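Local coordinates for protein CRISPR-associated endonuclease Cas9 (Campylobacter jejuni subsp. jejuni serotype O:2, PDB 5X2H) that uses a bound guide RNA to recognise complementary foreign DNA and cuts its two strands with separate RuvC-like and HNH nuclease domains, as part of CRISPR immunity, at residues A[9-14]-A[470-475]; A[13-18]-A[459-464]; A[49-54]-A[454-459]. All blocks are in the same frame, centred on the assembly; numbering follows the deposited sequence.

Contact 1 of 3, residues A[9-14]-A[470-475]; sequences RILAFD and NALLKK
Leu11 on strand 10-15 and Leu472 on helix 456-476 mark the nearest passage of the two backbones, with their CA atoms 8.8 Å apart, so side chains alone bridge the gap. One methyl does most of the work. Leu472 CD1 meets Leu11 CD2 at 4.0 Å and Phe13 CZ at the same distance. The two leucine side chains run antiparallel and overlap through one methyl branch each. Phe13 instead comes head-on at Leu472, and the methyl reaches the far carbon of its ring obliquely. Leu11 and Phe13 stand two residues apart, on the same side of the strand, and the first torsion of Phe13 (chi1 -65°) sets CG opposite the carbonyl carbon. All three residues are buried and the contact is wholly apolar. Around it, the Phe13 ring meets Tyr465 of the same helix edge-to-face, while Trp22 of strand 19-26 touches both Phe13 and Leu472. Strand 10-15 is hydrogen-bonded through its backbone to strand 481-485 at Leu11 and Phe13 and to strand 19-26 at Ile10 and Ala12; on its other face, Ala12 and Asp14 pack against helix 557-566.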
loop_
_atom_site.group_PDB
_atom_site.type_symbol
_atom_site.label_atom_id
_atom_site.label_comp_id
_atom_site.label_asym_id
_atom_site.label_seq_id
_atom_site.Cartn_x
_atom_site.Cartn_y
_atom_site.Cartn_z
ATOM N N ARG A 9 6.609 -37.514 13.815
ATOM C CA ARG A 9 6.753 -36.720 12.603
ATOM C C ARG A 9 6.602 -35.238 12.924
ATOM O O ARG A 9 5.592 -34.820 13.500
ATOM C CB ARG A 9 5.717 -37.161 11.567
ATOM C CG ARG A 9 5.749 -38.659 11.302
ATOM C CD ARG A 9 4.447 -39.168 10.705
ATOM N NE ARG A 9 4.178 -38.608 9.384
ATOM C CZ ARG A 9 4.727 -39.053 8.257
ATOM N NH1 ARG A 9 5.588 -40.060 8.289
ATOM N NH2 ARG A 9 4.420 -38.488 7.100
ATOM N N ILE A 10 7.609 -34.449 12.556
ATOM C CA ILE A 10 7.670 -33.033 12.897
ATOM C C ILE A 10 8.019 -32.237 11.647
ATOM O O ILE A 10 8.928 -32.616 10.899
ATOM C CB ILE A 10 8.701 -32.755 14.010
ATOM C CG1 ILE A 10 8.535 -33.740 15.169
ATOM C CG2 ILE A 10 8.565 -31.326 14.515
ATOM C CD1 ILE A 10 9.604 -33.618 16.236
ATOM N N LEU A 11 7.303 -31.138 11.426
ATOM C CA LEU A 11 7.624 -30.160 10.395
ATOM C C LEU A 11 8.001 -28.855 11.081
ATOM O O LEU A 11 7.220 -28.323 11.876
ATOM C CB LEU A 11 6.445 -29.943 9.446
ATOM C CG LEU A 11 6.027 -31.092 8.530
ATOM C CD1 LEU A 11 4.787 -30.715 7.736
ATOM C CD2 LEU A 11 7.166 -31.472 7.597
ATOM N N ALA A 12 9.189 -28.343 10.783
ATOM C CA ALA A 12 9.673 -27.107 11.379
ATOM C C ALA A 12 9.872 -26.059 10.295
ATOM O O ALA A 12 10.307 -26.381 9.185
ATOM C CB ALA A 12 10.978 -27.333 12.140
ATOM N N PHE A 13 9.556 -24.807 10.621
ATOM C CA PHE A 13 9.591 -23.715 9.656
ATOM C C PHE A 13 10.315 -22.514 10.245
ATOM O O PHE A 13 10.033 -22.106 11.376
ATOM C CB PHE A 13 8.179 -23.309 9.227
ATOM C CG PHE A 13 7.438 -24.381 8.483
ATOM C CD1 PHE A 13 6.693 -25.328 9.168
ATOM C CD2 PHE A 13 7.480 -24.440 7.100
ATOM C CE1 PHE A 13 6.008 -26.313 8.488
ATOM C CE2 PHE A 13 6.795 -25.422 6.414
ATOM C CZ PHE A 13 6.056 -26.361 7.112
ATOM N N ASP A 14 11.238 -21.953 9.472
ATOM C CA ASP A 14 11.912 -20.695 9.789
ATOM C C ASP A 14 11.363 -19.658 8.812
ATOM O O ASP A 14 11.855 -19.517 7.691
ATOM C CB ASP A 14 13.432 -20.834 9.682
ATOM C CG ASP A 14 14.164 -19.551 10.037
ATOM O OD1 ASP A 14 14.214 -19.206 11.236
ATOM O OD2 ASP A 14 14.698 -18.892 9.117
ATOM N N ASN A 470 1.622 -27.177 2.350
ATOM C CA ASN A 470 0.718 -28.049 1.608
ATOM C C ASN A 470 1.471 -28.951 0.636
ATOM O O ASN A 470 1.045 -30.087 0.393
ATOM C CB ASN A 470 -0.334 -27.218 0.872
ATOM C CG ASN A 470 -1.390 -26.659 1.812
ATOM O OD1 ASN A 470 -1.523 -27.114 2.947
ATOM N ND2 ASN A 470 -2.147 -25.674 1.341
ATOM N N ALA A 471 2.586 -28.471 0.079
ATOM C CA ALA A 471 3.410 -29.331 -0.767
ATOM C C ALA A 471 4.009 -30.477 0.036
ATOM O O ALA A 471 4.080 -31.613 -0.450
ATOM C CB ALA A 471 4.512 -28.513 -1.439
ATOM N N LEU A 472 4.450 -30.200 1.266
ATOM C CA LEU A 472 4.958 -31.263 2.128
ATOM C C LEU A 472 3.854 -32.241 2.504
ATOM O O LEU A 472 4.079 -33.457 2.541
ATOM C CB LEU A 472 5.592 -30.662 3.382
ATOM C CG LEU A 472 6.914 -29.920 3.176
ATOM C CD1 LEU A 472 7.284 -29.115 4.413
ATOM C CD2 LEU A 472 8.019 -30.904 2.823
ATOM N N LEU A 473 2.655 -31.727 2.786
ATOM C CA LEU A 473 1.536 -32.599 3.125
ATOM C C LEU A 473 1.185 -33.517 1.962
ATOM O O LEU A 473 0.866 -34.695 2.164
ATOM C CB LEU A 473 0.326 -31.760 3.538
ATOM C CG LEU A 473 0.461 -30.959 4.835
ATOM C CD1 LEU A 473 -0.755 -30.068 5.051
ATOM C CD2 LEU A 473 0.663 -31.890 6.022
ATOM N N LYS A 474 1.245 -33.000 0.732
ATOM C CA LYS A 474 0.966 -33.838 -0.427
ATOM C C LYS A 474 2.050 -34.887 -0.632
ATOM O O LYS A 474 1.762 -35.989 -1.114
ATOM C CB LYS A 474 0.823 -32.976 -1.684
ATOM C CG LYS A 474 0.116 -33.684 -2.833
ATOM C CD LYS A 474 0.885 -33.565 -4.141
ATOM C CE LYS A 474 0.810 -32.160 -4.717
ATOM N NZ LYS A 474 -0.564 -31.809 -5.176
ATOM N N LYS A 475 3.295 -34.576 -0.260
ATOM C CA LYS A 475 4.402 -35.487 -0.531
ATOM C C LYS A 475 4.503 -36.592 0.516
ATOM O O LYS A 475 4.807 -37.742 0.177
ATOM C CB LYS A 475 5.715 -34.705 -0.609
ATOM C CG LYS A 475 6.896 -35.489 -1.174
ATOM C CD LYS A 475 8.169 -34.645 -1.153
ATOM C CE LYS A 475 9.379 -35.398 -1.700
ATOM N NZ LYS A 475 9.447 -35.373 -3.188
#

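Contact 2 of 3, residues A[13-18]-A[459-464]; sequences FDIGIS and LRAIKE. With nucleotides of chain B.
Ile15 and Gly16, where strand 10-15 runs out into a loop, meet helix 456-476 at one small residue, Ala461. The apolar part is slight: Ile15 CG2 approaches Ala461 CB at 4.4 Å, both side chains directed into the interface, and only 82 Å² is buried in all. Ala461 CB also lies 4.3 Å from Gly16 O, a van der Waals approach of a backbone carbonyl to a methyl. Tyr465 and Val498 add to the packing on Ile15, while Ile462, pointing away from the strand, packs on Leu497 and Tyr501 of helix 493-505.

The polar interactions belong to the side of the helix that faces the RNA of chain B. Lys463 bends at chi2 and chi4 and brings NZ up to the two phosphate oxygens of G72, about equally far from each, with weak hydrogen bonds of 3.4 Å to OP1 and 3.4 Å to OP2. Its aliphatic chain runs past the next phosphate on the way, CG coming to 3.1 Å from G73 OP2. Arg460 leaves the helix with CG opposite the backbone N (chi1 176°), then turns at chi2 and chi3 so that its guanidinium spans two phosphates. Arg460 NH1 lies 3.0 Å from G71 OP1 and NH2 3.4 Å from G72 OP2, both oxygens placed obliquely to the planar group. Two basic side chains thus attend the G72 phosphate, which probably steadies its charge. Leu459 touches the preceding sugar, with CD1 3.4 Å from G71 O2'.

A first strand carrying an acidic residue, here Asp14 of the predicted magnesium site, with a helix packed across the sheet, is characteristic of the RNase H-like fold of RuvC nucleases.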
loop_
_atom_site.group_PDB
_atom_site.type_symbol
_atom_site.label_atom_id
_atom_site.label_comp_id
_atom_site.label_asym_id
_atom_site.label_seq_id
_atom_site.Cartn_x
_atom_site.Cartn_y
_atom_site.Cartn_z
ATOM N N PHE A 13 9.556 -24.807 10.621
ATOM C CA PHE A 13 9.591 -23.715 9.656
ATOM C C PHE A 13 10.315 -22.514 10.245
ATOM O O PHE A 13 10.033 -22.106 11.376
ATOM C CB PHE A 13 8.179 -23.309 9.227
ATOM C CG PHE A 13 7.438 -24.381 8.483
ATOM C CD1 PHE A 13 6.693 -25.328 9.168
ATOM C CD2 PHE A 13 7.480 -24.440 7.100
ATOM C CE1 PHE A 13 6.008 -26.313 8.488
ATOM C CE2 PHE A 13 6.795 -25.422 6.414
ATOM C CZ PHE A 13 6.056 -26.361 7.112
ATOM N N ASP A 14 11.238 -21.953 9.472
ATOM C CA ASP A 14 11.912 -20.695 9.789
ATOM C C ASP A 14 11.363 -19.658 8.812
ATOM O O ASP A 14 11.855 -19.517 7.691
ATOM C CB ASP A 14 13.432 -20.834 9.682
ATOM C CG ASP A 14 14.164 -19.551 10.037
ATOM O OD1 ASP A 14 14.214 -19.206 11.236
ATOM O OD2 ASP A 14 14.698 -18.892 9.117
ATOM N N ILE A 15 10.331 -18.939 9.243
ATOM C CA ILE A 15 9.598 -18.023 8.378
ATOM C C ILE A 15 10.258 -16.651 8.457
ATOM O O ILE A 15 10.105 -15.934 9.450
ATOM C CB ILE A 15 8.118 -17.952 8.770
ATOM C CG1 ILE A 15 7.486 -19.345 8.706
ATOM C CG2 ILE A 15 7.377 -16.965 7.876
ATOM C CD1 ILE A 15 6.050 -19.392 9.177
ATOM N N GLY A 16 10.981 -16.277 7.401
ATOM C CA GLY A 16 11.648 -14.997 7.336
ATOM C C GLY A 16 10.889 -13.986 6.489
ATOM O O GLY A 16 9.846 -14.268 5.906
ATOM N N ILE A 17 11.450 -12.777 6.433
ATOM C CA ILE A 17 10.818 -11.706 5.670
ATOM C C ILE A 17 10.802 -12.040 4.184
ATOM O O ILE A 17 9.922 -11.579 3.446
ATOM C CB ILE A 17 11.527 -10.365 5.949
ATOM C CG1 ILE A 17 10.671 -9.189 5.474
ATOM C CG2 ILE A 17 12.912 -10.329 5.308
ATOM C CD1 ILE A 17 9.517 -8.874 6.396
ATOM N N SER A 18 11.753 -12.858 3.720
ATOM C CA SER A 18 11.834 -13.201 2.305
ATOM C C SER A 18 12.262 -14.648 2.084
ATOM O O SER A 18 12.643 -15.007 0.963
ATOM C CB SER A 18 12.800 -12.260 1.579
ATOM O OG SER A 18 14.053 -12.219 2.234
ATOM N N LEU A 459 0.984 -10.884 4.242
ATOM C CA LEU A 459 0.219 -11.791 3.392
ATOM C C LEU A 459 1.131 -12.609 2.486
ATOM O O LEU A 459 0.849 -13.783 2.218
ATOM C CB LEU A 459 -0.792 -11.001 2.559
ATOM C CG LEU A 459 -1.844 -10.205 3.338
ATOM C CD1 LEU A 459 -2.663 -9.335 2.397
ATOM C CD2 LEU A 459 -2.749 -11.140 4.130
ATOM N N ARG A 460 2.228 -12.010 2.018
ATOM C CA ARG A 460 3.170 -12.728 1.168
ATOM C C ARG A 460 3.824 -13.881 1.921
ATOM O O ARG A 460 3.891 -15.008 1.415
ATOM C CB ARG A 460 4.234 -11.765 0.641
ATOM C CG ARG A 460 5.312 -12.446 -0.180
ATOM C CD ARG A 460 4.873 -12.620 -1.618
ATOM N NE ARG A 460 5.422 -11.571 -2.472
ATOM C CZ ARG A 460 5.039 -11.349 -3.726
ATOM N NH1 ARG A 460 5.601 -10.374 -4.430
ATOM N NH2 ARG A 460 4.089 -12.097 -4.271
ATOM N N ALA A 461 4.312 -13.614 3.135
ATOM C CA ALA A 461 4.997 -14.644 3.906
ATOM C C ALA A 461 4.058 -15.785 4.270
ATOM O O ALA A 461 4.450 -16.957 4.229
ATOM C CB ALA A 461 5.608 -14.032 5.166
ATOM N N ILE A 462 2.815 -15.463 4.633
ATOM C CA ILE A 462 1.854 -16.499 4.989
ATOM C C ILE A 462 1.510 -17.347 3.773
ATOM O O ILE A 462 1.346 -18.569 3.875
ATOM C CB ILE A 462 0.601 -15.862 5.614
ATOM C CG1 ILE A 462 0.982 -15.083 6.872
ATOM C CG2 ILE A 462 -0.443 -16.923 5.933
ATOM C CD1 ILE A 462 -0.186 -14.396 7.541
ATOM N N LYS A 463 1.407 -16.715 2.603
ATOM C CA LYS A 463 1.109 -17.453 1.380
ATOM C C LYS A 463 2.192 -18.485 1.087
ATOM O O LYS A 463 1.895 -19.658 0.830
ATOM C CB LYS A 463 0.953 -16.475 0.216
ATOM C CG LYS A 463 1.037 -17.101 -1.162
ATOM C CD LYS A 463 2.309 -16.670 -1.872
ATOM C CE LYS A 463 2.176 -16.798 -3.379
ATOM N NZ LYS A 463 2.451 -15.495 -4.042
ATOM N N GLU A 464 3.458 -18.066 1.138
ATOM C CA GLU A 464 4.554 -18.994 0.879
ATOM C C GLU A 464 4.660 -20.057 1.962
ATOM O O GLU A 464 5.095 -21.180 1.684
ATOM C CB GLU A 464 5.872 -18.229 0.749
ATOM C CG GLU A 464 5.978 -17.384 -0.511
ATOM C CD GLU A 464 6.033 -18.222 -1.779
ATOM O OE1 GLU A 464 5.513 -17.764 -2.819
ATOM O OE2 GLU A 464 6.592 -19.339 -1.737
ATOM P P G B 72 0.400 -12.682 -2.500
ATOM O OP1 G B 72 1.339 -13.410 -1.611
ATOM O OP2 G B 72 0.716 -12.533 -3.940
ATOM O "O5'" G B 72 -1.037 -13.373 -2.414
ATOM C "C5'" G B 72 -1.705 -13.533 -1.172
ATOM C "C4'" G B 72 -3.145 -13.945 -1.360
ATOM O "O4'" G B 72 -3.848 -12.954 -2.159
ATOM C "C3'" G B 72 -3.383 -15.244 -2.113
ATOM O "O3'" G B 72 -3.189 -16.399 -1.321
ATOM C "C2'" G B 72 -4.811 -15.075 -2.607
ATOM O "O2'" G B 72 -5.735 -15.282 -1.548
ATOM C "C1'" G B 72 -4.820 -13.589 -2.966
ATOM N N9 G B 72 -4.463 -13.385 -4.383
ATOM C C8 G B 72 -3.332 -12.786 -4.885
ATOM N N7 G B 72 -3.301 -12.772 -6.189
ATOM C C5 G B 72 -4.474 -13.405 -6.575
ATOM C C6 G B 72 -4.992 -13.689 -7.866
ATOM O O6 G B 72 -4.504 -13.426 -8.971
ATOM N N1 G B 72 -6.217 -14.349 -7.795
ATOM C C2 G B 72 -6.865 -14.691 -6.634
ATOM N N2 G B 72 -8.038 -15.327 -6.775
ATOM N N3 G B 72 -6.393 -14.433 -5.424
ATOM C C4 G B 72 -5.204 -13.791 -5.469
ATOM P P G B 71 2.337 -7.696 -5.125
ATOM O OP1 G B 71 3.653 -8.143 -4.599
ATOM O OP2 G B 71 2.024 -7.865 -6.565
ATOM O "O5'" G B 71 1.209 -8.441 -4.290
ATOM C "C5'" G B 71 1.196 -8.347 -2.877
ATOM C "C4'" G B 71 -0.110 -8.814 -2.293
ATOM O "O4'" G B 71 -1.212 -8.018 -2.808
ATOM C "C3'" G B 71 -0.528 -10.236 -2.613
ATOM O "O3'" G B 71 0.175 -11.218 -1.875
ATOM C "C2'" G B 71 -2.018 -10.190 -2.319
ATOM O "O2'" G B 71 -2.242 -10.155 -0.918
ATOM C "C1'" G B 71 -2.373 -8.821 -2.893
ATOM N N9 G B 71 -2.762 -8.947 -4.308
ATOM C C8 G B 71 -2.031 -8.625 -5.427
ATOM N N7 G B 71 -2.661 -8.894 -6.539
ATOM C C5 G B 71 -3.873 -9.440 -6.129
ATOM C C6 G B 71 -4.978 -9.925 -6.876
ATOM O O6 G B 71 -5.125 -9.976 -8.101
ATOM N N1 G B 71 -5.995 -10.389 -6.047
ATOM C C2 G B 71 -5.963 -10.389 -4.677
ATOM N N2 G B 71 -7.046 -10.880 -4.057
ATOM N N3 G B 71 -4.941 -9.941 -3.968
ATOM C C4 G B 71 -3.943 -9.486 -4.754
ATOM P P G B 73 -2.653 -17.755 -1.997
ATOM O OP1 G B 73 -2.436 -18.744 -0.912
ATOM O OP2 G B 73 -1.544 -17.406 -2.921
ATOM O "O5'" G B 73 -3.866 -18.249 -2.903
ATOM C "C5'" G B 73 -5.067 -18.730 -2.323
ATOM C "C4'" G B 73 -6.097 -19.049 -3.378
ATOM O "O4'" G B 73 -6.287 -17.894 -4.234
ATOM C "C3'" G B 73 -5.746 -20.170 -4.346
ATOM O "O3'" G B 73 -5.992 -21.460 -3.812
ATOM C "C2'" G B 73 -6.608 -19.842 -5.558
ATOM O "O2'" G B 73 -7.946 -20.262 -5.349
ATOM C "C1'" G B 73 -6.577 -18.313 -5.551
ATOM N N9 G B 73 -5.546 -17.775 -6.460
ATOM C C8 G B 73 -4.340 -17.217 -6.114
ATOM N N7 G B 73 -3.645 -16.833 -7.149
ATOM C C5 G B 73 -4.438 -17.159 -8.241
ATOM C C6 G B 73 -4.213 -16.984 -9.633
ATOM O O6 G B 73 -3.231 -16.487 -10.195
ATOM N N1 G B 73 -5.281 -17.454 -10.392
ATOM C C2 G B 73 -6.422 -18.022 -9.879
ATOM N N2 G B 73 -7.345 -18.419 -10.767
ATOM N N3 G B 73 -6.640 -18.191 -8.587
ATOM C C4 G B 73 -5.616 -17.740 -7.831
#

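Contact 3 of 3, residues A[49-54]-A[454-459]; sequences SLALPR and TNPVVL. With nucleotides of chain B.
Val457 N donates to Asn455 OD1 at 3.0 Å (N-H...O 151°), capping the helix whose first residue, Pro456, touches Leu50 and Ala51. The donor sits above the carbonyl plane of the amide, 38° out of it, and Asn455 gets its oxygen there by carrying CG opposite the backbone N (chi1 -162°). Leu50 and Pro456 lie alongside with their side chains running opposite ways, Leu50 CD1 3.9 Å from Pro456 CB; Ala51 CB faces Pro456 CG at 4.3 Å. The contact joins the start of helix 51-82, the arginine-rich bridge helix of Cas9, to the start of RuvC helix 456-476, and RNA of chain B fills in around the join. G70 O2' lies against both Ala51 CB and Pro456 CG. Just before the cap, Thr454 OG1 and G12 O2' share a hydrogen bond of 3.2 Å, in which either may be the donor. Further along the bridge helix, Arg54 is extended from CG to NE and lays one face of its guanidinium over the G70 base, with C8 3.2 Å above the plane and shifted toward its rim. Two salt bridges, from NE and NH2 to RNA phosphate, hold that flat group in place over the base.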
loop_
_atom_site.group_PDB
_atom_site.type_symbol
_atom_site.label_atom_id
_atom_site.label_comp_id
_atom_site.label_asym_id
_atom_site.label_seq_id
_atom_site.Cartn_x
_atom_site.Cartn_y
_atom_site.Cartn_z
ATOM N N SER A 49 7.347 -0.781 1.154
ATOM C CA SER A 49 6.040 -1.406 0.966
ATOM C C SER A 49 5.748 -1.747 -0.491
ATOM O O SER A 49 6.308 -1.138 -1.410
ATOM C CB SER A 49 4.946 -0.485 1.508
ATOM O OG SER A 49 5.300 0.025 2.783
ATOM N N LEU A 50 4.862 -2.719 -0.709
ATOM C CA LEU A 50 4.508 -3.150 -2.056
ATOM C C LEU A 50 3.426 -2.265 -2.666
ATOM O O LEU A 50 3.564 -1.797 -3.800
ATOM C CB LEU A 50 4.047 -4.613 -2.033
ATOM C CG LEU A 50 5.006 -5.627 -1.393
ATOM C CD1 LEU A 50 4.516 -7.056 -1.604
ATOM C CD2 LEU A 50 6.423 -5.457 -1.927
ATOM N N ALA A 51 2.350 -2.021 -1.922
ATOM C CA ALA A 51 1.223 -1.258 -2.438
ATOM C C ALA A 51 1.456 0.247 -2.425
ATOM O O ALA A 51 0.689 0.972 -3.066
ATOM C CB ALA A 51 -0.038 -1.587 -1.635
ATOM N N LEU A 52 2.487 0.728 -1.727
ATOM C CA LEU A 52 2.680 2.171 -1.585
ATOM C C LEU A 52 2.856 2.887 -2.919
ATOM O O LEU A 52 2.125 3.860 -3.166
ATOM C CB LEU A 52 3.859 2.451 -0.646
ATOM C CG LEU A 52 4.373 3.896 -0.661
ATOM C CD1 LEU A 52 3.342 4.854 -0.076
ATOM C CD2 LEU A 52 5.691 4.010 0.082
ATOM N N PRO A 53 3.774 2.487 -3.807
ATOM C CA PRO A 53 3.901 3.224 -5.075
ATOM C C PRO A 53 2.654 3.146 -5.931
ATOM O O PRO A 53 2.347 4.099 -6.657
ATOM C CB PRO A 53 5.100 2.546 -5.760
ATOM C CG PRO A 53 5.816 1.818 -4.663
ATOM C CD PRO A 53 4.741 1.376 -3.735
ATOM N N ARG A 54 1.927 2.030 -5.870
ATOM C CA ARG A 54 0.660 1.939 -6.586
ATOM C C ARG A 54 -0.345 2.946 -6.041
ATOM O O ARG A 54 -1.082 3.573 -6.809
ATOM C CB ARG A 54 0.112 0.516 -6.491
ATOM C CG ARG A 54 -1.210 0.294 -7.197
ATOM C CD ARG A 54 -1.510 -1.192 -7.289
ATOM N NE ARG A 54 -2.887 -1.478 -7.679
ATOM C CZ ARG A 54 -3.847 -1.813 -6.825
ATOM N NH1 ARG A 54 -3.579 -1.901 -5.530
ATOM N NH2 ARG A 54 -5.072 -2.058 -7.266
ATOM N N THR A 454 -3.626 -6.334 6.705
ATOM C CA THR A 454 -3.625 -5.560 5.474
ATOM C C THR A 454 -2.259 -5.491 4.813
ATOM O O THR A 454 -2.184 -5.169 3.623
ATOM C CB THR A 454 -4.100 -4.123 5.736
ATOM O OG1 THR A 454 -3.080 -3.406 6.445
ATOM C CG2 THR A 454 -5.376 -4.122 6.555
ATOM N N ASN A 455 -1.193 -5.783 5.545
ATOM C CA ASN A 455 0.161 -5.607 5.033
ATOM C C ASN A 455 0.471 -6.661 3.979
ATOM O O ASN A 455 0.491 -7.857 4.300
ATOM C CB ASN A 455 1.161 -5.684 6.184
ATOM C CG ASN A 455 2.508 -5.093 5.831
ATOM O OD1 ASN A 455 2.930 -5.125 4.677
ATOM N ND2 ASN A 455 3.193 -4.547 6.828
ATOM N N PRO A 456 0.712 -6.278 2.723
ATOM C CA PRO A 456 1.054 -7.282 1.705
ATOM C C PRO A 456 2.322 -8.047 2.024
ATOM O O PRO A 456 2.482 -9.177 1.545
ATOM C CB PRO A 456 1.206 -6.451 0.423
ATOM C CG PRO A 456 0.456 -5.178 0.698
ATOM C CD PRO A 456 0.651 -4.919 2.160
ATOM N N VAL A 457 3.226 -7.470 2.817
ATOM C CA VAL A 457 4.425 -8.194 3.224
ATOM C C VAL A 457 4.056 -9.398 4.080
ATOM O O VAL A 457 4.596 -10.496 3.897
ATOM C CB VAL A 457 5.393 -7.249 3.958
ATOM C CG1 VAL A 457 6.657 -7.990 4.354
ATOM C CG2 VAL A 457 5.728 -6.049 3.083
ATOM N N VAL A 458 3.125 -9.222 5.020
ATOM C CA VAL A 458 2.721 -10.336 5.870
ATOM C C VAL A 458 1.923 -11.356 5.068
ATOM O O VAL A 458 2.151 -12.568 5.179
ATOM C CB VAL A 458 1.931 -9.823 7.087
ATOM C CG1 VAL A 458 1.531 -10.983 7.981
ATOM C CG2 VAL A 458 2.755 -8.811 7.862
ATOM N N LEU A 459 0.984 -10.884 4.242
ATOM C CA LEU A 459 0.219 -11.791 3.392
ATOM C C LEU A 459 1.131 -12.609 2.486
ATOM O O LEU A 459 0.849 -13.783 2.218
ATOM C CB LEU A 459 -0.792 -11.001 2.559
ATOM C CG LEU A 459 -1.844 -10.205 3.338
ATOM C CD1 LEU A 459 -2.663 -9.335 2.397
ATOM C CD2 LEU A 459 -2.749 -11.140 4.130
ATOM P P G B 70 2.389 -4.102 -9.242
ATOM O OP1 G B 70 3.715 -4.721 -8.980
ATOM O OP2 G B 70 1.503 -4.678 -10.283
ATOM O "O5'" G B 70 1.581 -4.086 -7.872
ATOM C "C5'" G B 70 2.182 -3.595 -6.685
ATOM C "C4'" G B 70 1.368 -3.939 -5.462
ATOM O "O4'" G B 70 0.055 -3.320 -5.536
ATOM C "C3'" G B 70 1.057 -5.412 -5.252
ATOM O "O3'" G B 70 2.147 -6.150 -4.726
ATOM C "C2'" G B 70 -0.152 -5.352 -4.332
ATOM O "O2'" G B 70 0.240 -5.023 -3.009
ATOM C "C1'" G B 70 -0.904 -4.159 -4.922
ATOM N N9 G B 70 -1.855 -4.608 -5.952
ATOM C C8 G B 70 -1.696 -4.534 -7.312
ATOM N N7 G B 70 -2.699 -5.039 -7.971
ATOM C C5 G B 70 -3.566 -5.487 -6.983
ATOM C C6 G B 70 -4.829 -6.128 -7.088
ATOM O O6 G B 70 -5.452 -6.438 -8.110
ATOM N N1 G B 70 -5.368 -6.409 -5.838
ATOM C C2 G B 70 -4.774 -6.114 -4.636
ATOM N N2 G B 70 -5.461 -6.470 -3.536
ATOM N N3 G B 70 -3.594 -5.518 -4.522
ATOM C C4 G B 70 -3.054 -5.236 -5.728
ATOM P P C B 13 1.376 -0.410 2.706
ATOM O OP1 C B 13 1.882 -1.164 1.533
ATOM O OP2 C B 13 1.759 1.010 2.910
ATOM O "O5'" C B 13 -0.212 -0.479 2.639
ATOM C "C5'" C B 13 -0.868 -1.700 2.344
ATOM C "C4'" C B 13 -2.347 -1.607 2.607
ATOM O "O4'" C B 13 -2.580 -1.235 3.992
ATOM C "C3'" C B 13 -3.093 -0.544 1.825
ATOM O "O3'" C B 13 -3.369 -0.913 0.488
ATOM C "C2'" C B 13 -4.335 -0.330 2.678
ATOM O "O2'" C B 13 -5.248 -1.404 2.506
ATOM C "C1'" C B 13 -3.739 -0.429 4.081
ATOM N N1 C B 13 -3.365 0.904 4.607
ATOM C C2 C B 13 -4.370 1.681 5.193
ATOM O O2 C B 13 -5.523 1.231 5.266
ATOM N N3 C B 13 -4.065 2.898 5.682
ATOM C C4 C B 13 -2.820 3.365 5.596
ATOM N N4 C B 13 -2.586 4.583 6.095
ATOM C C5 C B 13 -1.771 2.604 4.997
ATOM C C6 C B 13 -2.086 1.392 4.518
ATOM P P G B 12 4.742 1.653 7.317
ATOM O OP1 G B 12 5.890 1.557 6.379
ATOM O OP2 G B 12 4.178 2.977 7.686
ATOM O "O5'" G B 12 3.546 0.780 6.735
ATOM C "C5'" G B 12 3.700 -0.612 6.512
ATOM C "C4'" G B 12 2.363 -1.293 6.388
ATOM O "O4'" G B 12 1.609 -1.122 7.615
ATOM C "C3'" G B 12 1.439 -0.752 5.310
ATOM O "O3'" G B 12 1.749 -1.252 4.022
ATOM C "C2'" G B 12 0.064 -1.175 5.810
ATOM O "O2'" G B 12 -0.180 -2.540 5.510
ATOM C "C1'" G B 12 0.230 -1.036 7.324
ATOM N N9 G B 12 -0.291 0.250 7.828
ATOM C C8 G B 12 0.421 1.369 8.186
ATOM N N7 G B 12 -0.340 2.348 8.597
ATOM C C5 G B 12 -1.632 1.848 8.505
ATOM C C6 G B 12 -2.885 2.449 8.811
ATOM O O6 G B 12 -3.114 3.586 9.241
ATOM N N1 G B 12 -3.944 1.581 8.568
ATOM C C2 G B 12 -3.817 0.300 8.092
ATOM N N2 G B 12 -4.955 -0.385 7.919
ATOM N N3 G B 12 -2.658 -0.271 7.802
ATOM C C4 G B 12 -1.617 0.555 8.031
#

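All three contacts lie on helix 456-476. Contact 3 takes its first turn, contact 2 the next residues and contact 1 the far end; centres are about 14 Å apart from 1 to 2 and from 2 to 3, and about 27 Å from 1 to 3. Contacts 1 and 2 share Phe13 and Asp14 on strand 10-15, so the helix is held to the strand bearing the predicted RuvC active-site aspartate. The side chain of Ile15 is about 8 Å from that of Glu485, a predicted magnesium ligand. Contacts 2 and 3 share Leu459 and meet where Ile17 CD1 packs on Val457 CG1 at 3.6 Å; both touch the RNA of chain B, but of the two only contact 2 includes a residue of the predicted nuclease site.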